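Local coordinates for protein glutaminase 1 (Escherichia coli, PDB 1U60) that catalyses the hydrolysis of L-glutamine to L-glutamate and ammonium, at residues A[64-67]-A[68-71]; A[139-142]-A[143-147]; A[155-158]-A[159-163]; A[190-193]-A[194-197]; A[232-235]-A[236-240]. All coordinates share one frame; numbering follows the deposited sequence.

Contacts 1, 4 and 5 are buried, while contacts 2 and 3 lie on helices with one side at the surface. Contact 1 is the most central. It touches each of the other four and joins strand 62-63 to helix 68-80. Contacts 1, 3 and 4 hold predicted substrate-binding residues: Ser-66, Glu-161 and Tyr-192. Contact 4 bonds to contacts 1, 2 and 3 by way of helix 185-195. Contact 5 is mainly apolar and reaches the second subunit, and its centre lies about 29 Å from that of contact 3. Contact 2 is mixed, with glutamines and a histidine outside and isoleucine and leucine inside.

Contact 1 of 5, residues A[64-67]-A[68-71]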
loop_
_atom_site.group_PDB
_atom_site.type_symbol
_atom_site.label_atom_id
_atom_site.label_comp_id
_atom_site.label_asym_id
_atom_site.label_seq_id
_atom_site.Cartn_x
_atom_site.Cartn_y
_atom_site.Cartn_z
ATOM N N LEU A 64 8.387 -10.947 -19.893
ATOM C CA LEU A 64 8.489 -10.297 -18.596
ATOM C C LEU A 64 7.557 -9.090 -18.510
ATOM O O LEU A 64 6.900 -8.895 -17.531
ATOM C CB LEU A 64 9.932 -9.879 -18.393
ATOM C CG LEU A 64 10.325 -9.271 -17.034
ATOM C CD1 LEU A 64 10.131 -10.244 -15.893
ATOM C CD2 LEU A 64 11.766 -8.863 -17.080
ATOM N N GLU A 65 7.565 -8.289 -19.567
ATOM C CA GLU A 65 6.819 -7.073 -19.718
ATOM C C GLU A 65 6.964 -6.181 -18.482
ATOM O O GLU A 65 8.076 -6.003 -18.013
ATOM C CB GLU A 65 5.376 -7.430 -20.098
ATOM C CG GLU A 65 5.304 -8.107 -21.482
ATOM C CD GLU A 65 5.505 -7.121 -22.625
ATOM O OE1 GLU A 65 5.607 -5.881 -22.373
ATOM O OE2 GLU A 65 5.517 -7.574 -23.776
ATOM N N SER A 66 5.863 -5.696 -17.884
ATOM C CA SER A 66 6.033 -4.647 -16.876
ATOM C C SER A 66 6.596 -5.210 -15.567
ATOM O O SER A 66 6.962 -4.460 -14.655
ATOM C CB SER A 66 4.757 -3.834 -16.650
ATOM O OG SER A 66 3.857 -4.677 -16.088
ATOM N N ILE A 67 6.746 -6.513 -15.427
ATOM C CA ILE A 67 7.470 -6.989 -14.259
ATOM C C ILE A 67 8.911 -6.466 -14.255
ATOM O O ILE A 67 9.533 -6.313 -13.168
ATOM C CB ILE A 67 7.383 -8.567 -14.114
ATOM C CG1 ILE A 67 5.908 -9.021 -13.933
ATOM C CG2 ILE A 67 8.205 -9.015 -12.946
ATOM C CD1 ILE A 67 5.706 -10.478 -14.087
ATOM N N SER A 68 9.450 -6.186 -15.450
ATOM C CA SER A 68 10.753 -5.541 -15.594
ATOM C C SER A 68 10.905 -4.250 -14.758
ATOM O O SER A 68 12.024 -3.918 -14.362
ATOM C CB SER A 68 10.984 -5.207 -17.062
ATOM O OG SER A 68 10.139 -4.163 -17.485
ATOM N N LYS A 69 9.788 -3.578 -14.436
ATOM C CA LYS A 69 9.795 -2.336 -13.641
ATOM C C LYS A 69 10.450 -2.566 -12.276
ATOM O O LYS A 69 11.136 -1.682 -11.740
ATOM C CB LYS A 69 8.403 -1.741 -13.495
ATOM C CG LYS A 69 7.722 -1.459 -14.832
ATOM C CD LYS A 69 6.265 -0.996 -14.573
ATOM C CE LYS A 69 5.581 -0.518 -15.843
ATOM N NZ LYS A 69 4.102 -0.340 -15.541
ATOM N N VAL A 70 10.283 -3.782 -11.730
ATOM C CA VAL A 70 10.800 -4.076 -10.386
ATOM C C VAL A 70 12.328 -4.142 -10.501
ATOM O O VAL A 70 13.062 -3.648 -9.619
ATOM C CB VAL A 70 10.202 -5.384 -9.839
ATOM C CG1 VAL A 70 10.921 -5.821 -8.573
ATOM C CG2 VAL A 70 8.727 -5.237 -9.617
ATOM N N CYS A 71 12.815 -4.783 -11.566
ATOM C CA CYS A 71 14.262 -4.969 -11.699
ATOM C C CYS A 71 14.997 -3.641 -11.938
ATOM O O CYS A 71 16.062 -3.398 -11.402
ATOM C CB CYS A 71 14.607 -5.921 -12.834
ATOM S SG CYS A 71 13.748 -7.535 -12.775
#
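Glu-65 O is met twice by Ser-68. The backbone N of Ser-68 gives it a hydrogen bond of 2.9 Å. Ser-68 OG lies 2.8 Å from Glu-65 O as well, but its proton could go to Gln-195 OE1 instead, so this bond is not settled. With chi1 at 70°, OG sits between the backbone N and the carbonyl carbon, which turns it back toward Glu-65 O. Leu-64 packs against the same serine, with CD2 3.7 Å from Ser-68 CB.

Ser-66 and Lys-69 have the spacing of the Ser-x-x-Lys motif of the beta-lactamase clan, at the start of helix 68-80. Lys-69 N donates to Ser-66 O at 3.0 Å. The lysine chain then runs extended alongside Ser-66, with CE 3.5 Å from Ser-66 CB. This carries NZ to the serine's side, where it bonds to Tyr-244 OH, Leu-115 O and Asn-117 OD1. Ser-66 OG also bonds to Tyr-244 OH. Ser-66, Asn-117 and Tyr-244 are predicted substrate-binding residues. Val-70 N closes the next turn on Ile-67 O at 3.0 Å.

Contact 2 of 5, residues A[139-142]-A[143-147]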
loop_
_atom_site.group_PDB
_atom_site.type_symbol
_atom_site.label_atom_id
_atom_site.label_comp_id
_atom_site.label_asym_id
_atom_site.label_seq_id
_atom_site.Cartn_x
_atom_site.Cartn_y
_atom_site.Cartn_z
ATOM N N ILE A 139 20.826 -3.137 -17.273
ATOM C CA ILE A 139 19.450 -3.601 -16.926
ATOM C C ILE A 139 19.267 -5.075 -17.215
ATOM O O ILE A 139 18.774 -5.809 -16.379
ATOM C CB ILE A 139 18.412 -2.753 -17.655
ATOM C CG1 ILE A 139 18.330 -1.357 -16.997
ATOM C CG2 ILE A 139 17.024 -3.422 -17.657
ATOM C CD1 ILE A 139 17.612 -0.301 -17.818
ATOM N N LEU A 140 19.738 -5.545 -18.388
ATOM C CA LEU A 140 19.698 -6.976 -18.721
ATOM C C LEU A 140 20.452 -7.779 -17.651
ATOM O O LEU A 140 19.986 -8.805 -17.206
ATOM C CB LEU A 140 20.264 -7.231 -20.117
ATOM C CG LEU A 140 20.341 -8.695 -20.528
ATOM C CD1 LEU A 140 18.952 -9.328 -20.506
ATOM C CD2 LEU A 140 20.983 -8.821 -21.917
ATOM N N HIS A 141 21.600 -7.265 -17.214
ATOM C CA HIS A 141 22.430 -7.958 -16.233
ATOM C C HIS A 141 21.708 -8.083 -14.894
ATOM O O HIS A 141 21.718 -9.140 -14.295
ATOM C CB HIS A 141 23.761 -7.222 -16.083
ATOM C CG HIS A 141 24.731 -7.920 -15.203
ATOM N ND1 HIS A 141 25.373 -9.080 -15.584
ATOM C CD2 HIS A 141 25.147 -7.646 -13.945
ATOM C CE1 HIS A 141 26.174 -9.467 -14.605
ATOM N NE2 HIS A 141 26.043 -8.623 -13.597
ATOM N N ILE A 142 21.084 -7.012 -14.423
ATOM C CA ILE A 142 20.359 -7.137 -13.157
ATOM C C ILE A 142 19.178 -8.087 -13.232
ATOM O O ILE A 142 18.926 -8.848 -12.265
ATOM C CB ILE A 142 19.997 -5.792 -12.525
ATOM C CG1 ILE A 142 19.873 -6.015 -11.020
ATOM C CG2 ILE A 142 18.734 -5.170 -13.123
ATOM C CD1 ILE A 142 19.602 -4.731 -10.253
ATOM N N GLN A 143 18.458 -8.106 -14.367
ATOM C CA GLN A 143 17.390 -9.111 -14.550
ATOM C C GLN A 143 17.962 -10.540 -14.421
ATOM O O GLN A 143 17.420 -11.369 -13.743
ATOM C CB GLN A 143 16.673 -8.969 -15.906
ATOM C CG GLN A 143 15.901 -7.733 -16.164
ATOM C CD GLN A 143 15.096 -7.812 -17.447
ATOM O OE1 GLN A 143 15.023 -8.869 -18.102
ATOM N NE2 GLN A 143 14.521 -6.684 -17.844
ATOM N N GLN A 144 19.099 -10.805 -15.071
ATOM C CA GLN A 144 19.731 -12.102 -14.971
ATOM C C GLN A 144 20.222 -12.415 -13.554
ATOM O O GLN A 144 20.068 -13.551 -13.061
ATOM C CB GLN A 144 20.878 -12.218 -15.991
ATOM C CG GLN A 144 20.413 -12.135 -17.462
ATOM C CD GLN A 144 21.555 -11.961 -18.461
ATOM O OE1 GLN A 144 22.665 -11.506 -18.103
ATOM N NE2 GLN A 144 21.264 -12.246 -19.749
ATOM N N GLN A 145 20.755 -11.410 -12.859
ATOM C CA GLN A 145 21.196 -11.595 -11.493
ATOM C C GLN A 145 20.051 -11.903 -10.543
ATOM O O GLN A 145 20.205 -12.711 -9.653
ATOM C CB GLN A 145 21.907 -10.353 -10.995
ATOM C CG GLN A 145 23.248 -10.111 -11.590
ATOM C CD GLN A 145 23.873 -8.810 -11.027
ATOM O OE1 GLN A 145 23.342 -7.695 -11.248
ATOM N NE2 GLN A 145 25.001 -8.948 -10.343
ATOM N N LEU A 146 18.930 -11.235 -10.746
ATOM C CA LEU A 146 17.762 -11.394 -9.842
ATOM C C LEU A 146 16.942 -12.649 -10.118
ATOM O O LEU A 146 16.481 -13.253 -9.187
ATOM C CB LEU A 146 16.861 -10.189 -9.982
ATOM C CG LEU A 146 17.438 -8.893 -9.456
ATOM C CD1 LEU A 146 16.580 -7.773 -9.982
ATOM C CD2 LEU A 146 17.452 -8.869 -7.974
ATOM N N ALA A 147 16.781 -13.031 -11.394
ATOM C CA ALA A 147 15.847 -14.083 -11.806
ATOM C C ALA A 147 16.480 -15.312 -12.461
ATOM O O ALA A 147 15.887 -16.394 -12.477
ATOM C CB ALA A 147 14.792 -13.502 -12.748
HETATM O O HOH W 1 24.445 -9.709 -18.699
#
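The His-141 ring has Gln-145 over one face and a water at its edge. Gln-145 CG makes a CH-pi contact, 4.1 Å from the ring centroid and offset toward the rim. The amide of Gln-145 continues past that side of the ring, with its plane turned 40° from the ring plane. Its OE1 comes within 3.2 Å of His-141 CD2. The water lies in the ring plane. It donates to Gln-144 OE1 at 2.6 Å and makes a weak bond with His-141 ND1. His-141 therefore has a glutamine four residues on over one face and a water link to the glutamine three residues on.

Gln-144 has a second role. Its NE2 lies against Leu-140, 3.8 Å from CG, and bonds to Val-151 O in the loop after the helix. The extended chain of Gln-144 reaches back along the helix to get there.

The inner side is largely apolar. Ile-142 and Leu-146 lie side by side and point the same way, with Ile-142 CG1 at 3.9 Å from Leu-146 CD1. Having CG1 anti to the backbone N (chi1 -154°) sets Ile-142 beside the leucine, and both pack on helix 68-80. Gln-143 is buried too, but its amide is satisfied by Thr-198 OG1 and Gln-195 O. Backbone bonds such as Leu-146 N to Ile-142 O, at 2.8 Å, keep the spacing regular. The pattern is that of an amphipathic alpha-helix, with side chains paired at i and i+4.

Contact 3 of 5, residues A[155-158]-A[159-163]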
loop_
_atom_site.group_PDB
_atom_site.type_symbol
_atom_site.label_atom_id
_atom_site.label_comp_id
_atom_site.label_asym_id
_atom_site.label_seq_id
_atom_site.Cartn_x
_atom_site.Cartn_y
_atom_site.Cartn_z
ATOM N N ASP A 155 14.012 -11.215 -29.645
ATOM C CA ASP A 155 14.030 -10.336 -30.820
ATOM C C ASP A 155 12.662 -10.089 -31.372
ATOM O O ASP A 155 12.351 -8.974 -31.768
ATOM C CB ASP A 155 14.911 -10.895 -31.949
ATOM C CG ASP A 155 16.391 -10.911 -31.597
ATOM O OD1 ASP A 155 16.826 -10.233 -30.620
ATOM O OD2 ASP A 155 17.180 -11.621 -32.222
ATOM N N GLU A 156 11.841 -11.137 -31.449
ATOM C CA GLU A 156 10.496 -11.025 -31.976
ATOM C C GLU A 156 9.650 -10.088 -31.130
ATOM O O GLU A 156 8.998 -9.174 -31.670
ATOM C CB GLU A 156 9.807 -12.382 -32.081
ATOM C CG GLU A 156 8.400 -12.233 -32.656
ATOM C CD GLU A 156 7.679 -13.542 -32.903
ATOM O OE1 GLU A 156 8.198 -14.619 -32.540
ATOM O OE2 GLU A 156 6.542 -13.432 -33.400
ATOM N N VAL A 157 9.679 -10.278 -29.808
ATOM C CA VAL A 157 8.857 -9.416 -28.930
ATOM C C VAL A 157 9.350 -7.979 -29.013
ATOM O O VAL A 157 8.541 -7.057 -29.127
ATOM C CB VAL A 157 8.885 -9.874 -27.478
ATOM C CG1 VAL A 157 8.191 -8.857 -26.551
ATOM C CG2 VAL A 157 8.235 -11.243 -27.361
ATOM N N ASN A 158 10.658 -7.786 -28.896
ATOM C CA ASN A 158 11.278 -6.450 -28.967
ATOM C C ASN A 158 10.937 -5.736 -30.290
ATOM O O ASN A 158 10.514 -4.590 -30.286
ATOM C CB ASN A 158 12.799 -6.528 -28.773
ATOM C CG ASN A 158 13.452 -5.190 -28.821
ATOM O OD1 ASN A 158 14.271 -4.911 -29.710
ATOM N ND2 ASN A 158 13.076 -4.343 -27.923
ATOM N N GLN A 159 11.090 -6.421 -31.418
ATOM C CA GLN A 159 10.734 -5.786 -32.699
ATOM C C GLN A 159 9.254 -5.362 -32.774
ATOM O O GLN A 159 8.943 -4.256 -33.271
ATOM C CB GLN A 159 11.138 -6.685 -33.888
ATOM C CG GLN A 159 11.562 -5.886 -35.143
ATOM C CD GLN A 159 12.859 -5.068 -34.905
ATOM O OE1 GLN A 159 13.975 -5.634 -34.856
ATOM N NE2 GLN A 159 12.711 -3.758 -34.737
ATOM N N SER A 160 8.354 -6.197 -32.259
ATOM C CA SER A 160 6.941 -5.891 -32.216
ATOM C C SER A 160 6.611 -4.725 -31.292
ATOM O O SER A 160 5.839 -3.817 -31.635
ATOM C CB SER A 160 6.135 -7.126 -31.778
ATOM O OG SER A 160 6.153 -8.095 -32.795
ATOM N N GLU A 161 7.198 -4.755 -30.099
ATOM C CA GLU A 161 6.982 -3.684 -29.117
ATOM C C GLU A 161 7.539 -2.348 -29.602
ATOM O O GLU A 161 6.913 -1.315 -29.390
ATOM C CB GLU A 161 7.640 -4.070 -27.794
ATOM C CG GLU A 161 6.917 -5.231 -27.075
ATOM C CD GLU A 161 5.720 -4.789 -26.269
ATOM O OE1 GLU A 161 5.348 -3.591 -26.357
ATOM O OE2 GLU A 161 5.086 -5.638 -25.576
ATOM N N GLN A 162 8.721 -2.382 -30.240
ATOM C CA GLN A 162 9.454 -1.186 -30.644
ATOM C C GLN A 162 8.686 -0.453 -31.747
ATOM O O GLN A 162 8.896 0.759 -31.958
ATOM C CB GLN A 162 10.858 -1.535 -31.190
ATOM C CG GLN A 162 11.965 -1.966 -30.191
ATOM C CD GLN A 162 12.497 -0.884 -29.255
ATOM O OE1 GLN A 162 12.340 0.326 -29.482
ATOM N NE2 GLN A 162 13.173 -1.325 -28.221
ATOM N N THR A 163 7.868 -1.218 -32.488
ATOM C CA THR A 163 7.169 -0.651 -33.648
ATOM C C THR A 163 5.713 -0.386 -33.379
ATOM O O THR A 163 4.986 0.061 -34.283
ATOM C CB THR A 163 7.331 -1.547 -34.878
ATOM O OG1 THR A 163 6.900 -2.872 -34.583
ATOM C CG2 THR A 163 8.758 -1.684 -35.261
HETATM O O HOH W 2 8.491 -9.205 -34.495
#
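Asn-158 meets Gln-162 one turn further along helix 155-162. This short helix carries Glu-161, a predicted substrate-binding residue, and leans on helix 185-195. Asn-158 is the residue most buried by the contact, then Gln-159 and Val-157.

The side chains of Asn-158 and Gln-162 cross at a slant, with their amide planes 72° apart. Gln-162 CG lies 3.0 Å from Asn-158 O, and the bend at chi2 (-69°) then turns the amide toward that of Asn-158. Gln-162 N also bonds to Asn-158 O, at 2.8 Å. The far end of Gln-162 is held by helix 185-195, where NE2 bonds to Asp-190 O.

Gln-159 takes part through CB and its backbone N. Its CB lies 3.3 Å from Asp-155 O, and its backbone N bonds to that same oxygen.

Val-157 works on the buried side. Its CG1 lies beside Glu-161 CG at 3.9 Å, and both side chains point the same way. The bend of Glu-161 at chi2 then sends its carboxylate off this line, toward Tyr-29 OH, to which OE2 bonds. Glu-65 OE2 lies close to the same oxygen. Phe-32 and Ser-197 also pack on Val-157.

On the outer side a water bridges one turn. It donates to Glu-156 O at 2.9 Å and lies 3.1 Å from Ser-160 OG.

Contact 4 of 5, residues A[190-193]-A[194-197]; sequences DVYT and RQCS
Tyr-192 belongs to the predicted substrate-binding pocket, and Cys-196 lies over one face of its ring. The sulfur is 3.9 Å from the ring centroid and 30° off the ring normal, a sulfur-aromatic contact. It sits toward the phenol end, 3.5 Å from CZ. The tyrosine has CG anti to its backbone N (chi1 176°), which leans the ring, as it leaves the helix, toward the C-terminal end, within reach of Cys-196. Gln-195 approaches the same ring obliquely. Its OE1 is 3.6 Å from Tyr-192 CE1. Helix 117-126 packs on the ring as well, through Ala-120, Ile-121 and Thr-124.

Asp-190 and Arg-194 form an i to i+4 salt bridge along helix 185-195. Arg-194 grips side-on, with one nitrogen to each carboxylate oxygen. NE bonds to OD1 of Asp-190 at 2.8 Å, nearly straight and in the guanidinium plane. NH2 bonds to OD2 of Asp-190 at 2.9 Å, on the syn side but tilted out of the carboxylate plane. The carboxylate and guanidinium planes are 47° apart, so OD1 is met from above the carboxylate plane. Two bonds on one edge should hold the guanidinium against rotation. Its NH1 forms a second salt bridge, with Glu-133.

Cys-196 N bonds to Tyr-192 O at 3.3 Å and only weakly to Thr-193 O. Ser-197 OG takes over at Thr-193 O, donating a bond of 2.8 Å.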
loop_
_atom_site.group_PDB
_atom_site.type_symbol
_atom_site.label_atom_id
_atom_site.label_comp_id
_atom_site.label_asym_id
_atom_site.label_seq_id
_atom_site.Cartn_x
_atom_site.Cartn_y
_atom_site.Cartn_z
ATOM N N ASP A 190 13.408 3.451 -25.796
ATOM C CA ASP A 190 13.964 2.267 -26.407
ATOM C C ASP A 190 14.335 1.243 -25.313
ATOM O O ASP A 190 13.949 0.098 -25.395
ATOM C CB ASP A 190 15.187 2.699 -27.232
ATOM C CG ASP A 190 16.021 1.556 -27.793
ATOM O OD1 ASP A 190 15.646 0.341 -27.771
ATOM O OD2 ASP A 190 17.133 1.819 -28.295
ATOM N N VAL A 191 15.088 1.657 -24.320
ATOM C CA VAL A 191 15.576 0.686 -23.336
ATOM C C VAL A 191 14.425 0.135 -22.515
ATOM O O VAL A 191 14.405 -1.046 -22.203
ATOM C CB VAL A 191 16.696 1.241 -22.492
ATOM C CG1 VAL A 191 17.162 0.249 -21.470
ATOM C CG2 VAL A 191 17.870 1.580 -23.423
ATOM N N TYR A 192 13.474 1.003 -22.195
ATOM C CA TYR A 192 12.288 0.568 -21.459
ATOM C C TYR A 192 11.573 -0.557 -22.255
ATOM O O TYR A 192 11.160 -1.580 -21.710
ATOM C CB TYR A 192 11.319 1.734 -21.169
ATOM C CG TYR A 192 10.092 1.176 -20.493
ATOM C CD1 TYR A 192 10.185 0.686 -19.205
ATOM C CD2 TYR A 192 8.886 0.990 -21.183
ATOM C CE1 TYR A 192 9.147 0.111 -18.588
ATOM C CE2 TYR A 192 7.798 0.395 -20.537
ATOM C CZ TYR A 192 7.956 -0.045 -19.236
ATOM O OH TYR A 192 6.972 -0.717 -18.561
ATOM N N THR A 193 11.448 -0.361 -23.568
ATOM C CA THR A 193 10.851 -1.363 -24.455
ATOM C C THR A 193 11.616 -2.692 -24.440
ATOM O O THR A 193 11.018 -3.756 -24.300
ATOM C CB THR A 193 10.771 -0.794 -25.866
ATOM O OG1 THR A 193 9.990 0.409 -25.814
ATOM C CG2 THR A 193 10.033 -1.726 -26.779
ATOM N N ARG A 194 12.932 -2.604 -24.507
ATOM C CA ARG A 194 13.813 -3.784 -24.410
ATOM C C ARG A 194 13.608 -4.523 -23.116
ATOM O O ARG A 194 13.499 -5.748 -23.123
ATOM C CB ARG A 194 15.298 -3.420 -24.533
ATOM C CG ARG A 194 15.680 -2.796 -25.869
ATOM C CD ARG A 194 17.171 -2.583 -25.991
ATOM N NE ARG A 194 17.577 -1.480 -26.859
ATOM C CZ ARG A 194 18.859 -1.197 -27.160
ATOM N NH1 ARG A 194 19.841 -1.957 -26.707
ATOM N NH2 ARG A 194 19.157 -0.165 -27.916
ATOM N N GLN A 195 13.575 -3.798 -21.996
ATOM C CA GLN A 195 13.528 -4.460 -20.686
ATOM C C GLN A 195 12.238 -5.253 -20.495
ATOM O O GLN A 195 12.186 -6.264 -19.774
ATOM C CB GLN A 195 13.768 -3.469 -19.562
ATOM C CG GLN A 195 12.536 -2.691 -19.127
ATOM C CD GLN A 195 12.770 -1.797 -17.960
ATOM O OE1 GLN A 195 11.881 -1.679 -17.051
ATOM N NE2 GLN A 195 13.863 -1.124 -17.954
ATOM N N CYS A 196 11.180 -4.816 -21.191
ATOM C CA CYS A 196 9.905 -5.498 -21.200
ATOM C C CYS A 196 9.851 -6.744 -22.103
ATOM O O CYS A 196 8.913 -7.540 -21.999
ATOM C CB CYS A 196 8.808 -4.548 -21.656
ATOM S SG CYS A 196 8.368 -3.286 -20.436
ATOM N N SER A 197 10.872 -6.897 -22.943
ATOM C CA SER A 197 10.873 -7.853 -24.028
ATOM C C SER A 197 11.760 -9.062 -23.771
ATOM O O SER A 197 11.946 -9.851 -24.659
ATOM C CB SER A 197 11.257 -7.161 -25.369
ATOM O OG SER A 197 10.336 -6.117 -25.689
#

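Contact 5 of 5, residues A[232-235]-A[236-240]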
loop_
_atom_site.group_PDB
_atom_site.type_symbol
_atom_site.label_atom_id
_atom_site.label_comp_id
_atom_site.label_asym_id
_atom_site.label_seq_id
_atom_site.Cartn_x
_atom_site.Cartn_y
_atom_site.Cartn_z
ATOM N N PRO A 232 13.310 -3.099 1.226
ATOM C CA PRO A 232 11.985 -2.636 1.687
ATOM C C PRO A 232 11.383 -1.525 0.814
ATOM O O PRO A 232 10.161 -1.420 0.736
ATOM C CB PRO A 232 12.252 -2.166 3.125
ATOM C CG PRO A 232 13.371 -2.988 3.528
ATOM C CD PRO A 232 14.311 -3.031 2.315
ATOM N N TYR A 233 12.218 -0.704 0.158
ATOM C CA TYR A 233 11.711 0.357 -0.712
ATOM C C TYR A 233 11.060 -0.262 -1.939
ATOM O O TYR A 233 10.047 0.207 -2.435
ATOM C CB TYR A 233 12.853 1.250 -1.167
ATOM C CG TYR A 233 13.524 1.997 -0.025
ATOM C CD1 TYR A 233 12.866 3.043 0.639
ATOM C CD2 TYR A 233 14.817 1.664 0.378
ATOM C CE1 TYR A 233 13.475 3.705 1.668
ATOM C CE2 TYR A 233 15.434 2.337 1.391
ATOM C CZ TYR A 233 14.756 3.343 2.052
ATOM O OH TYR A 233 15.386 4.025 3.050
ATOM N N ILE A 234 11.704 -1.303 -2.444
ATOM C CA ILE A 234 11.165 -2.022 -3.640
ATOM C C ILE A 234 9.807 -2.641 -3.318
ATOM O O ILE A 234 8.834 -2.512 -4.070
ATOM C CB ILE A 234 12.081 -3.096 -4.113
ATOM C CG1 ILE A 234 13.404 -2.510 -4.546
ATOM C CG2 ILE A 234 11.432 -3.888 -5.236
ATOM C CD1 ILE A 234 14.473 -3.559 -4.667
ATOM N N LEU A 235 9.740 -3.316 -2.199
ATOM C CA LEU A 235 8.500 -3.951 -1.759
ATOM C C LEU A 235 7.384 -2.968 -1.425
ATOM O O LEU A 235 6.217 -3.256 -1.705
ATOM C CB LEU A 235 8.790 -4.859 -0.549
ATOM C CG LEU A 235 9.774 -6.031 -0.790
ATOM C CD1 LEU A 235 9.874 -6.916 0.390
ATOM C CD2 LEU A 235 9.407 -6.865 -2.049
ATOM N N ALA A 236 7.733 -1.810 -0.862
ATOM C CA ALA A 236 6.753 -0.777 -0.589
ATOM C C ALA A 236 6.142 -0.292 -1.896
ATOM O O ALA A 236 4.904 -0.175 -2.012
ATOM C CB ALA A 236 7.368 0.388 0.144
ATOM N N GLU A 237 6.986 -0.044 -2.887
ATOM C CA GLU A 237 6.489 0.409 -4.184
ATOM C C GLU A 237 5.548 -0.638 -4.794
ATOM O O GLU A 237 4.480 -0.264 -5.343
ATOM C CB GLU A 237 7.646 0.709 -5.143
ATOM C CG GLU A 237 8.577 1.902 -4.745
ATOM C CD GLU A 237 8.119 3.293 -5.066
ATOM O OE1 GLU A 237 6.890 3.540 -5.277
ATOM O OE2 GLU A 237 9.038 4.206 -5.085
ATOM N N MET A 238 5.927 -1.910 -4.696
ATOM C CA MET A 238 5.091 -3.001 -5.172
ATOM C C MET A 238 3.740 -3.009 -4.420
ATOM O O MET A 238 2.693 -3.155 -5.060
ATOM C CB MET A 238 5.790 -4.342 -5.004
ATOM C CG MET A 238 6.938 -4.554 -6.037
ATOM S SD MET A 238 8.033 -5.922 -5.617
ATOM C CE MET A 238 6.937 -7.328 -5.821
ATOM N N MET A 239 3.743 -2.860 -3.098
ATOM C CA MET A 239 2.478 -2.906 -2.357
ATOM C C MET A 239 1.573 -1.793 -2.866
ATOM O O MET A 239 0.364 -1.983 -2.921
ATOM C CB MET A 239 2.698 -2.749 -0.850
ATOM C CG MET A 239 1.440 -2.991 0.026
ATOM S SD MET A 239 0.861 -4.608 0.126
ATOM C CE MET A 239 2.111 -5.409 0.755
ATOM N N MET A 240 2.133 -0.632 -3.211
ATOM C CA MET A 240 1.272 0.489 -3.537
ATOM C C MET A 240 0.698 0.436 -4.960
ATOM O O MET A 240 -0.386 0.921 -5.209
ATOM C CB MET A 240 1.999 1.803 -3.306
ATOM C CG MET A 240 2.544 1.986 -1.902
ATOM S SD MET A 240 1.415 1.868 -0.524
ATOM C CE MET A 240 0.195 3.179 -0.996
#
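Met-238 folds back over the preceding turn of its helix and meets Ile-234 and Leu-235. Its CB lies 3.5 Å from Leu-235 O. CG is next, 3.4 Å from Ile-234 O. With CG anti to the carbonyl carbon (chi1 -74°), the chain runs back along the helix rather than straight out. SD then reaches two branches. Ile-234 CG2 is 4.0 Å from it, with the two side chains side by side. Leu-235 CD2 is 3.9 Å away and crosses at a slant. The rotation about CG-SD (chi3 67°) turns CE aside, and the side chain as a whole packs on Leu-267 and Val-269 of strand 265-270.

Helix 231-241 packs against both this strand of the five-stranded antiparallel sheet and helix 68-80, where Ile-234 packs on Val-70, Ala-74 and Leu-77. Other residues meet the second subunit. There the Tyr-233 ring meets Tyr-252 of the second subunit, and Leu-235 and Met-239 pack on Phe-308 of the second subunit. The backbone is regular: Met-238 N bonds to Ile-234 O at 3.0 Å, and Met-239 N bonds to Leu-235 O at 2.9 Å. Ala-236 CB rests on Pro-232 O at 3.4 Å.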